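Local coordinates for protein glycosyl transferase family 9 (Veillonella parvula, PDB 3TOV) that probably transfers a sugar from a nucleotide-activated donor to an acceptor, as a GT-B glycosyltransferase of family 9, the family of the heptosyltransferases, at residues I23-K34 with V152-I162; T220-L229 with M239-K249. One frame throughout, in Å; residues are numbered along the deposited sequence.

Contact 1: residues I23-K34 with V152-I162; sequences ILTTPFLEVLRK and VTDTSNSGLHI
An Asx turn at Asn-157 shapes the loop that leads out of helix 139-149, and Pro-27 and Glu-30 of helix 26-35 meet it. Asn-157 OD1 accepts from Gly-159 N at 2.7 Å: CG lies between the backbone N and the carbonyl carbon (chi1 75°), which folds the amide back to the N-H two residues on; its ND2 goes to Tyr-298. Pro-27 sets its CB against the same amide. Gly-159 suits the turn through its positive phi. Glu-30, extended, reaches out so that both carboxylate oxygens hold Ser-158: OE1 takes Ser-158 N on its syn lone pair (2.8 Å, 164° at the hydrogen), and OE2 takes Ser-158 OG at 2.9 Å, somewhat out of the carboxylate plane. With an alanine here, Ser-158 would probably lose both carboxylate acceptors and the loop be less firmly fixed to the helix. One turn on, Lys-34 bends at chi3 to bring NZ to two acceptors, Ser-156 O (2.8 Å) and, in a salt bridge, Asp-154 OD1 (2.6 Å). Ser-156 OG reaches that carboxylate oxygen from the opposite face. The helix belongs to the N-terminal Rossmann-like domain of the GT-B fold, and the loop runs on to helix 166-178. Between the polar grips, Val-31 offers a compact branched side chain to Val-152 and to the loop carbonyls. At the other end Leu-160 lies side by side with Leu-24 and Pro-27, its CD2 3.7 Å from Pro-27 CG, while Ile-23 crosses it at about a right angle. His-274 and Ile-277 of helix 271-277 also touch Leu-160, and Ile-162 CD1 packs on Ile-23 CD1.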
loop_
_atom_site.group_PDB
_atom_site.type_symbol
_atom_site.label_atom_id
_atom_site.label_comp_id
_atom_site.label_asym_id
_atom_site.label_seq_id
_atom_site.Cartn_x
_atom_site.Cartn_y
_atom_site.Cartn_z
ATOM N N ILE A 23 -0.714 -2.977 -3.507
ATOM C CA ILE A 23 0.304 -3.548 -2.636
ATOM C C ILE A 23 -0.296 -4.653 -1.765
ATOM O O ILE A 23 0.369 -5.640 -1.438
ATOM C CB ILE A 23 0.973 -2.460 -1.799
ATOM C CG1 ILE A 23 1.620 -1.436 -2.750
ATOM C CG2 ILE A 23 1.967 -3.072 -0.832
ATOM C CD1 ILE A 23 2.026 -0.114 -2.102
ATOM N N LEU A 24 -1.576 -4.495 -1.435
ATOM C CA LEU A 24 -2.305 -5.455 -0.610
ATOM C C LEU A 24 -2.603 -6.772 -1.322
ATOM O O LEU A 24 -2.998 -7.748 -0.687
ATOM C CB LEU A 24 -3.614 -4.839 -0.118
ATOM C CG LEU A 24 -3.444 -3.700 0.879
ATOM C CD1 LEU A 24 -4.762 -3.014 1.115
ATOM C CD2 LEU A 24 -2.883 -4.263 2.159
ATOM N N THR A 25 -2.435 -6.795 -2.640
ATOM C CA THR A 25 -2.623 -8.022 -3.403
ATOM C C THR A 25 -1.320 -8.801 -3.436
ATOM O O THR A 25 -1.239 -9.882 -4.022
ATOM C CB THR A 25 -3.035 -7.745 -4.856
ATOM O OG1 THR A 25 -1.943 -7.134 -5.566
ATOM C CG2 THR A 25 -4.247 -6.842 -4.907
ATOM N N THR A 26 -0.297 -8.246 -2.805
ATOM C CA THR A 26 1.044 -8.778 -2.959
ATOM C C THR A 26 1.336 -10.065 -2.154
ATOM O O THR A 26 2.100 -10.926 -2.621
ATOM C CB THR A 26 2.100 -7.673 -2.719
ATOM O OG1 THR A 26 3.204 -7.871 -3.609
ATOM C CG2 THR A 26 2.579 -7.655 -1.274
ATOM N N PRO A 27 0.724 -10.208 -0.956
ATOM C CA PRO A 27 0.871 -11.421 -0.140
ATOM C C PRO A 27 0.069 -12.588 -0.733
ATOM O O PRO A 27 0.505 -13.743 -0.710
ATOM C CB PRO A 27 0.267 -11.009 1.210
ATOM C CG PRO A 27 0.119 -9.539 1.167
ATOM C CD PRO A 27 -0.116 -9.215 -0.265
ATOM N N PHE A 28 -1.114 -12.272 -1.244
ATOM C CA PHE A 28 -1.859 -13.185 -2.097
ATOM C C PHE A 28 -0.986 -13.756 -3.239
ATOM O O PHE A 28 -1.069 -14.943 -3.594
ATOM C CB PHE A 28 -3.070 -12.431 -2.648
ATOM C CG PHE A 28 -3.675 -13.042 -3.869
ATOM C CD1 PHE A 28 -4.839 -13.783 -3.780
ATOM C CD2 PHE A 28 -3.094 -12.860 -5.111
ATOM C CE1 PHE A 28 -5.405 -14.342 -4.910
ATOM C CE2 PHE A 28 -3.655 -13.419 -6.244
ATOM C CZ PHE A 28 -4.813 -14.160 -6.145
ATOM N N LEU A 29 -0.141 -12.908 -3.810
ATOM C CA LEU A 29 0.714 -13.325 -4.910
ATOM C C LEU A 29 1.830 -14.251 -4.483
ATOM O O LEU A 29 2.399 -14.971 -5.314
ATOM C CB LEU A 29 1.332 -12.111 -5.571
ATOM C CG LEU A 29 0.499 -11.531 -6.687
ATOM C CD1 LEU A 29 1.195 -10.302 -7.180
ATOM C CD2 LEU A 29 0.382 -12.578 -7.763
ATOM N N GLU A 30 2.181 -14.186 -3.203
ATOM C CA GLU A 30 3.172 -15.095 -2.653
ATOM C C GLU A 30 2.498 -16.432 -2.434
ATOM O O GLU A 30 3.045 -17.482 -2.778
ATOM C CB GLU A 30 3.713 -14.578 -1.333
ATOM C CG GLU A 30 4.550 -15.600 -0.585
ATOM C CD GLU A 30 4.927 -15.148 0.831
ATOM O OE1 GLU A 30 4.294 -14.195 1.350
ATOM O OE2 GLU A 30 5.862 -15.743 1.420
ATOM N N VAL A 31 1.300 -16.379 -1.862
ATOM C CA VAL A 31 0.520 -17.575 -1.584
ATOM C C VAL A 31 0.198 -18.320 -2.876
ATOM O O VAL A 31 0.258 -19.553 -2.935
ATOM C CB VAL A 31 -0.771 -17.221 -0.831
ATOM C CG1 VAL A 31 -1.718 -18.398 -0.799
ATOM C CG2 VAL A 31 -0.435 -16.803 0.560
ATOM N N LEU A 32 -0.131 -17.559 -3.916
ATOM C CA LEU A 32 -0.413 -18.152 -5.205
ATOM C C LEU A 32 0.793 -18.930 -5.649
ATOM O O LEU A 32 0.723 -20.125 -5.863
ATOM C CB LEU A 32 -0.703 -17.079 -6.233
ATOM C CG LEU A 32 -0.854 -17.690 -7.626
ATOM C CD1 LEU A 32 -2.029 -18.664 -7.634
ATOM C CD2 LEU A 32 -1.023 -16.629 -8.704
ATOM N N ARG A 33 1.915 -18.241 -5.779
ATOM C CA ARG A 33 3.138 -18.863 -6.274
ATOM C C ARG A 33 3.578 -20.083 -5.430
ATOM O O ARG A 33 4.327 -20.946 -5.905
ATOM C CB ARG A 33 4.249 -17.805 -6.398
ATOM C CG ARG A 33 5.655 -18.354 -6.622
ATOM C CD ARG A 33 5.786 -19.109 -7.918
ATOM N NE ARG A 33 5.816 -18.209 -9.056
ATOM C CZ ARG A 33 5.412 -18.548 -10.273
ATOM N NH1 ARG A 33 5.469 -17.660 -11.262
ATOM N NH2 ARG A 33 4.943 -19.775 -10.494
ATOM N N LYS A 34 3.101 -20.167 -4.192
ATOM C CA LYS A 34 3.445 -21.296 -3.336
ATOM C C LYS A 34 2.713 -22.546 -3.803
ATOM O O LYS A 34 3.289 -23.640 -3.860
ATOM C CB LYS A 34 3.063 -21.002 -1.888
ATOM C CG LYS A 34 4.149 -21.334 -0.887
ATOM C CD LYS A 34 3.606 -21.373 0.527
ATOM C CE LYS A 34 3.334 -19.989 1.082
ATOM N NZ LYS A 34 2.988 -20.109 2.529
ATOM N N VAL A 152 -6.966 -23.619 -1.567
ATOM C CA VAL A 152 -5.639 -23.451 -1.006
ATOM C C VAL A 152 -5.673 -23.614 0.519
ATOM O O VAL A 152 -6.706 -23.397 1.159
ATOM C CB VAL A 152 -5.015 -22.117 -1.437
ATOM C CG1 VAL A 152 -3.934 -21.680 -0.457
ATOM C CG2 VAL A 152 -4.459 -22.250 -2.838
ATOM N N THR A 153 -4.543 -24.010 1.094
ATOM C CA THR A 153 -4.496 -24.393 2.494
ATOM C C THR A 153 -3.344 -23.701 3.199
ATOM O O THR A 153 -3.508 -23.127 4.274
ATOM C CB THR A 153 -4.301 -25.908 2.598
ATOM O OG1 THR A 153 -5.381 -26.561 1.926
ATOM C CG2 THR A 153 -4.227 -26.375 4.050
ATOM N N ASP A 154 -2.173 -23.775 2.581
ATOM C CA ASP A 154 -0.995 -23.079 3.061
ATOM C C ASP A 154 -1.091 -21.580 2.696
ATOM O O ASP A 154 -0.921 -21.189 1.531
ATOM C CB ASP A 154 0.240 -23.725 2.436
ATOM C CG ASP A 154 1.532 -23.206 3.018
ATOM O OD1 ASP A 154 1.576 -22.027 3.450
ATOM O OD2 ASP A 154 2.505 -23.993 3.034
ATOM N N THR A 155 -1.378 -20.741 3.685
ATOM C CA THR A 155 -1.612 -19.334 3.402
ATOM C C THR A 155 -0.599 -18.440 4.120
ATOM O O THR A 155 -0.584 -17.223 3.941
ATOM C CB THR A 155 -3.070 -18.912 3.738
ATOM O OG1 THR A 155 -3.315 -19.069 5.139
ATOM C CG2 THR A 155 -4.062 -19.760 2.970
ATOM N N SER A 156 0.261 -19.065 4.909
ATOM C CA SER A 156 1.265 -18.362 5.691
ATOM C C SER A 156 2.169 -17.500 4.839
ATOM O O SER A 156 3.204 -17.973 4.382
ATOM C CB SER A 156 2.143 -19.387 6.384
ATOM O OG SER A 156 2.460 -20.441 5.484
ATOM N N ASN A 157 1.814 -16.237 4.641
ATOM C CA ASN A 157 2.656 -15.347 3.854
ATOM C C ASN A 157 3.520 -14.452 4.732
ATOM O O ASN A 157 3.354 -14.434 5.945
ATOM C CB ASN A 157 1.797 -14.483 2.948
ATOM C CG ASN A 157 1.103 -13.377 3.700
ATOM O OD1 ASN A 157 1.669 -12.299 3.906
ATOM N ND2 ASN A 157 -0.132 -13.632 4.116
ATOM N N SER A 158 4.415 -13.685 4.110
ATOM C CA SER A 158 5.346 -12.818 4.835
ATOM C C SER A 158 5.137 -11.321 4.603
ATOM O O SER A 158 6.090 -10.555 4.484
ATOM C CB SER A 158 6.772 -13.185 4.483
ATOM O OG SER A 158 6.826 -13.568 3.132
ATOM N N GLY A 159 3.883 -10.903 4.560
ATOM C CA GLY A 159 3.574 -9.491 4.553
ATOM C C GLY A 159 3.659 -8.899 3.175
ATOM O O GLY A 159 3.939 -9.600 2.203
ATOM N N LEU A 160 3.393 -7.599 3.102
ATOM C CA LEU A 160 3.542 -6.834 1.873
ATOM C C LEU A 160 5.009 -6.708 1.473
ATOM O O LEU A 160 5.924 -6.714 2.312
ATOM C CB LEU A 160 2.946 -5.446 2.040
ATOM C CG LEU A 160 1.669 -5.341 2.864
ATOM C CD1 LEU A 160 1.330 -3.877 3.088
ATOM C CD2 LEU A 160 0.524 -6.040 2.188
ATOM N N HIS A 161 5.222 -6.570 0.176
ATOM C CA HIS A 161 6.562 -6.609 -0.377
ATOM C C HIS A 161 6.634 -5.786 -1.660
ATOM O O HIS A 161 5.744 -5.852 -2.505
ATOM C CB HIS A 161 6.944 -8.060 -0.664
ATOM C CG HIS A 161 8.321 -8.225 -1.213
ATOM N ND1 HIS A 161 8.609 -9.090 -2.246
ATOM C CD2 HIS A 161 9.493 -7.640 -0.870
ATOM C CE1 HIS A 161 9.901 -9.030 -2.520
ATOM N NE2 HIS A 161 10.460 -8.157 -1.700
ATOM N N ILE A 162 7.677 -4.981 -1.789
ATOM C CA ILE A 162 7.989 -4.389 -3.074
ATOM C C ILE A 162 9.466 -4.551 -3.282
ATOM O O ILE A 162 10.267 -4.150 -2.433
ATOM C CB ILE A 162 7.624 -2.921 -3.166
ATOM C CG1 ILE A 162 6.115 -2.751 -3.012
ATOM C CG2 ILE A 162 8.059 -2.375 -4.513
ATOM C CD1 ILE A 162 5.631 -1.336 -3.259
#

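Contact 2: residues T220-L229 with M239-K249; sequences TVFFGGPMDL and METKPIVATGK
Thr-220, Phe-222 and Ile-244 join two neighbouring strands through backbone hydrogen bonds. Ile-244 N gives a nearly straight bond to Thr-220 O (2.7 Å, 176° at the hydrogen), Phe-222 N returns to Ile-244 O at 2.9 Å, and Ala-246 N continues the ladder to Phe-222 O. Ile-244 thus bonds to Thr-220 and Phe-222, the residues either side of its partner Val-221, as parallel pairing requires. Past the strands the pairing carries on irregularly: Gly-248 N meets Gly-224 O at 2.6 Å from above the carbonyl plane, and Thr-247 OG1 approaches Phe-223 O in the same manner at 3.0 Å. Gly-224 and Gly-248 both have positive phi, and a side chain on Gly-224 would run into Asp-228 CB. The two strands, with helix 229-237 between them, form a beta-alpha-beta unit in the C-terminal Rossmann-like domain, where 244-245 is an outermost strand of the parallel sheet. Apolar contacts hold both faces. On one, Val-221 and Ile-244 lie side by side, CG1 of Val-221 being 3.7 Å from Ile-244 CB; Ala-246, small enough to sit close to the chain, brings its CB to Phe-223 CD1. Phe-175 and Tyr-176 of helix 166-178 pack over this face. Phe-222 points to the other, where helices 203-216 and 229-237 pack. There the ring stacks with Phe-190, and its CE2 lies 3.7 Å from Pro-243 CB. A Met-aromatic contact adds the selenomethionine Met-239, whose SE approaches obliquely, 3.9 Å from Phe-222 CZ, the two side chains sliding past each other in opposite directions. Thr-247 divides its branches: OG1 to the carbonyl already named, CG2 to Leu-229 CD1 at 3.4 Å.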
loop_
_atom_site.group_PDB
_atom_site.type_symbol
_atom_site.label_atom_id
_atom_site.label_comp_id
_atom_site.label_asym_id
_atom_site.label_seq_id
_atom_site.Cartn_x
_atom_site.Cartn_y
_atom_site.Cartn_z
ATOM N N THR A 220 15.009 13.874 9.725
ATOM C CA THR A 220 13.590 13.810 9.398
ATOM C C THR A 220 13.300 14.112 7.924
ATOM O O THR A 220 13.668 15.170 7.427
ATOM C CB THR A 220 12.797 14.802 10.280
ATOM O OG1 THR A 220 13.101 16.148 9.895
ATOM C CG2 THR A 220 13.163 14.622 11.752
ATOM N N VAL A 221 12.641 13.187 7.231
ATOM C CA VAL A 221 12.256 13.381 5.830
ATOM C C VAL A 221 10.770 13.633 5.707
ATOM O O VAL A 221 10.001 13.247 6.575
ATOM C CB VAL A 221 12.497 12.126 4.976
ATOM C CG1 VAL A 221 13.221 12.482 3.680
ATOM C CG2 VAL A 221 13.244 11.078 5.761
ATOM N N PHE A 222 10.370 14.262 4.609
ATOM C CA PHE A 222 8.957 14.431 4.294
ATOM C C PHE A 222 8.672 13.925 2.879
ATOM O O PHE A 222 9.370 14.269 1.926
ATOM C CB PHE A 222 8.525 15.890 4.479
ATOM C CG PHE A 222 8.448 16.314 5.922
ATOM C CD1 PHE A 222 7.222 16.477 6.550
ATOM C CD2 PHE A 222 9.600 16.523 6.663
ATOM C CE1 PHE A 222 7.146 16.863 7.895
ATOM C CE2 PHE A 222 9.533 16.898 7.996
ATOM C CZ PHE A 222 8.301 17.072 8.611
ATOM N N PHE A 223 7.658 13.082 2.755
ATOM C CA PHE A 223 7.359 12.452 1.488
ATOM C C PHE A 223 6.153 13.108 0.836
ATOM O O PHE A 223 5.747 14.187 1.243
ATOM C CB PHE A 223 7.154 10.954 1.689
ATOM C CG PHE A 223 8.368 10.249 2.238
ATOM C CD1 PHE A 223 9.421 9.905 1.410
ATOM C CD2 PHE A 223 8.456 9.927 3.581
ATOM C CE1 PHE A 223 10.540 9.247 1.909
ATOM C CE2 PHE A 223 9.573 9.268 4.086
ATOM C CZ PHE A 223 10.614 8.927 3.246
ATOM N N GLY A 224 5.595 12.472 -0.188
ATOM C CA GLY A 224 4.470 13.042 -0.909
ATOM C C GLY A 224 4.694 13.242 -2.400
ATOM O O GLY A 224 5.802 13.075 -2.929
ATOM N N GLY A 225 3.613 13.588 -3.087
ATOM C CA GLY A 225 3.687 13.956 -4.484
ATOM C C GLY A 225 3.480 15.451 -4.661
ATOM O O GLY A 225 3.403 16.207 -3.691
ATOM N N PRO A 226 3.375 15.891 -5.916
ATOM C CA PRO A 226 3.258 17.317 -6.245
ATOM C C PRO A 226 2.035 17.961 -5.592
ATOM O O PRO A 226 1.993 19.176 -5.367
ATOM C CB PRO A 226 3.112 17.309 -7.770
ATOM C CG PRO A 226 3.727 16.014 -8.204
ATOM C CD PRO A 226 3.404 15.040 -7.115
HETATM N N MSE A 227 1.041 17.137 -5.289
HETATM C CA MSE A 227 -0.180 17.619 -4.667
HETATM C C MSE A 227 -0.039 17.766 -3.148
HETATM O O MSE A 227 -0.821 18.482 -2.515
HETATM C CB MSE A 227 -1.343 16.696 -5.018
HETATM C CG MSE A 227 -0.925 15.252 -5.310
HETATM SE SE MSE A 227 -0.251 14.206 -3.795
HETATM C CE MSE A 227 0.478 12.702 -4.798
ATOM N N ASP A 228 0.961 17.102 -2.569
ATOM C CA ASP A 228 1.188 17.177 -1.124
ATOM C C ASP A 228 2.020 18.377 -0.704
ATOM O O ASP A 228 2.113 18.675 0.481
ATOM C CB ASP A 228 1.858 15.905 -0.605
ATOM C CG ASP A 228 0.876 14.767 -0.404
ATOM O OD1 ASP A 228 -0.319 15.043 -0.146
ATOM O OD2 ASP A 228 1.314 13.597 -0.506
ATOM N N LEU A 229 2.620 19.049 -1.680
ATOM C CA LEU A 229 3.542 20.150 -1.443
ATOM C C LEU A 229 2.899 21.280 -0.632
ATOM O O LEU A 229 3.538 21.887 0.229
ATOM C CB LEU A 229 4.034 20.679 -2.797
ATOM C CG LEU A 229 5.536 20.767 -3.101
ATOM C CD1 LEU A 229 6.371 19.953 -2.109
ATOM C CD2 LEU A 229 5.816 20.348 -4.541
HETATM N N MSE A 239 9.276 24.893 11.260
HETATM C CA MSE A 239 10.228 24.080 11.991
HETATM C C MSE A 239 11.541 24.832 12.238
HETATM O O MSE A 239 12.076 25.492 11.344
HETATM C CB MSE A 239 10.496 22.790 11.240
HETATM C CG MSE A 239 9.290 21.896 11.105
HETATM SE SE MSE A 239 9.757 20.336 10.043
HETATM C CE MSE A 239 11.479 19.909 10.868
ATOM N N GLU A 240 12.054 24.725 13.459
ATOM C CA GLU A 240 13.323 25.336 13.817
ATOM C C GLU A 240 14.506 24.425 13.487
ATOM O O GLU A 240 15.659 24.819 13.660
ATOM C CB GLU A 240 13.339 25.691 15.306
ATOM C CG GLU A 240 12.053 26.320 15.823
ATOM C CD GLU A 240 11.910 26.190 17.340
ATOM O OE1 GLU A 240 12.927 26.382 18.048
ATOM O OE2 GLU A 240 10.788 25.883 17.820
ATOM N N THR A 241 14.217 23.206 13.031
ATOM C CA THR A 241 15.263 22.267 12.608
ATOM C C THR A 241 15.151 22.015 11.111
ATOM O O THR A 241 14.139 22.359 10.500
ATOM C CB THR A 241 15.207 20.901 13.360
ATOM O OG1 THR A 241 13.988 20.197 13.037
ATOM C CG2 THR A 241 15.341 21.101 14.879
ATOM N N LYS A 242 16.179 21.411 10.519
ATOM C CA LYS A 242 16.215 21.262 9.068
ATOM C C LYS A 242 15.715 19.900 8.669
ATOM O O LYS A 242 16.387 18.890 8.900
ATOM C CB LYS A 242 17.627 21.510 8.512
ATOM C CG LYS A 242 17.736 21.531 6.988
ATOM C CD LYS A 242 18.751 20.487 6.486
ATOM C CE LYS A 242 18.841 20.461 4.958
ATOM N NZ LYS A 242 19.557 19.255 4.438
ATOM N N PRO A 243 14.515 19.867 8.079
ATOM C CA PRO A 243 13.930 18.652 7.505
ATOM C C PRO A 243 14.542 18.349 6.137
ATOM O O PRO A 243 15.150 19.229 5.519
ATOM C CB PRO A 243 12.456 19.028 7.343
ATOM C CG PRO A 243 12.470 20.504 7.153
ATOM C CD PRO A 243 13.606 21.023 7.987
ATOM N N ILE A 244 14.402 17.111 5.676
ATOM C CA ILE A 244 14.691 16.810 4.283
ATOM C C ILE A 244 13.356 16.805 3.586
ATOM O O ILE A 244 12.367 16.349 4.164
ATOM C CB ILE A 244 15.338 15.434 4.095
ATOM C CG1 ILE A 244 16.634 15.339 4.906
ATOM C CG2 ILE A 244 15.586 15.175 2.603
ATOM C CD1 ILE A 244 17.223 13.944 5.002
ATOM N N VAL A 245 13.311 17.320 2.358
ATOM C CA VAL A 245 12.066 17.314 1.597
ATOM C C VAL A 245 12.127 16.365 0.399
ATOM O O VAL A 245 12.866 16.610 -0.547
ATOM C CB VAL A 245 11.649 18.726 1.150
ATOM C CG1 VAL A 245 10.267 18.675 0.525
ATOM C CG2 VAL A 245 11.675 19.690 2.329
ATOM N N ALA A 246 11.354 15.277 0.457
ATOM C CA ALA A 246 11.322 14.277 -0.613
ATOM C C ALA A 246 9.990 14.286 -1.359
ATOM O O ALA A 246 9.732 13.434 -2.222
ATOM C CB ALA A 246 11.610 12.905 -0.067
ATOM N N THR A 247 9.154 15.264 -1.023
ATOM C CA THR A 247 7.860 15.435 -1.667
ATOM C C THR A 247 8.017 15.584 -3.169
ATOM O O THR A 247 9.004 16.111 -3.633
ATOM C CB THR A 247 7.145 16.670 -1.129
ATOM O OG1 THR A 247 7.190 16.645 0.299
ATOM C CG2 THR A 247 5.695 16.684 -1.584
ATOM N N GLY A 248 7.039 15.107 -3.922
ATOM C CA GLY A 248 7.115 15.127 -5.368
ATOM C C GLY A 248 8.507 14.947 -5.949
ATOM O O GLY A 248 8.755 15.321 -7.096
ATOM N N LYS A 249 9.412 14.369 -5.168
ATOM C CA LYS A 249 10.793 14.214 -5.597
ATOM C C LYS A 249 11.130 12.781 -5.957
ATOM O O LYS A 249 12.285 12.499 -6.241
ATOM C CB LYS A 249 11.752 14.683 -4.493
ATOM C CG LYS A 249 12.327 16.101 -4.646
ATOM C CD LYS A 249 13.365 16.157 -5.748
ATOM C CE LYS A 249 14.198 17.416 -5.650
ATOM N NZ LYS A 249 15.658 17.103 -5.532
#

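Overall arrangement
From the N terminus, the chain first enters contact 1 at 23-34, builds most of the first parallel sheet and its helices, and returns at 152-162, closing a long loop of 117 residues within the N-terminal domain. Helix 166-178 then leads into the second sheet, where contact 2 closes a short circuit of nine residues, almost all helix, between adjacent strands. The two contacts follow in series and neither nest nor cross. The centres of contact 1 and contact 2 are about 32 Å apart, on opposite sides of the chain's centre. Contact 1 ties a helix to a distant loop beside helix 271-277 of the second domain; contact 2 joins an edge strand to its neighbour.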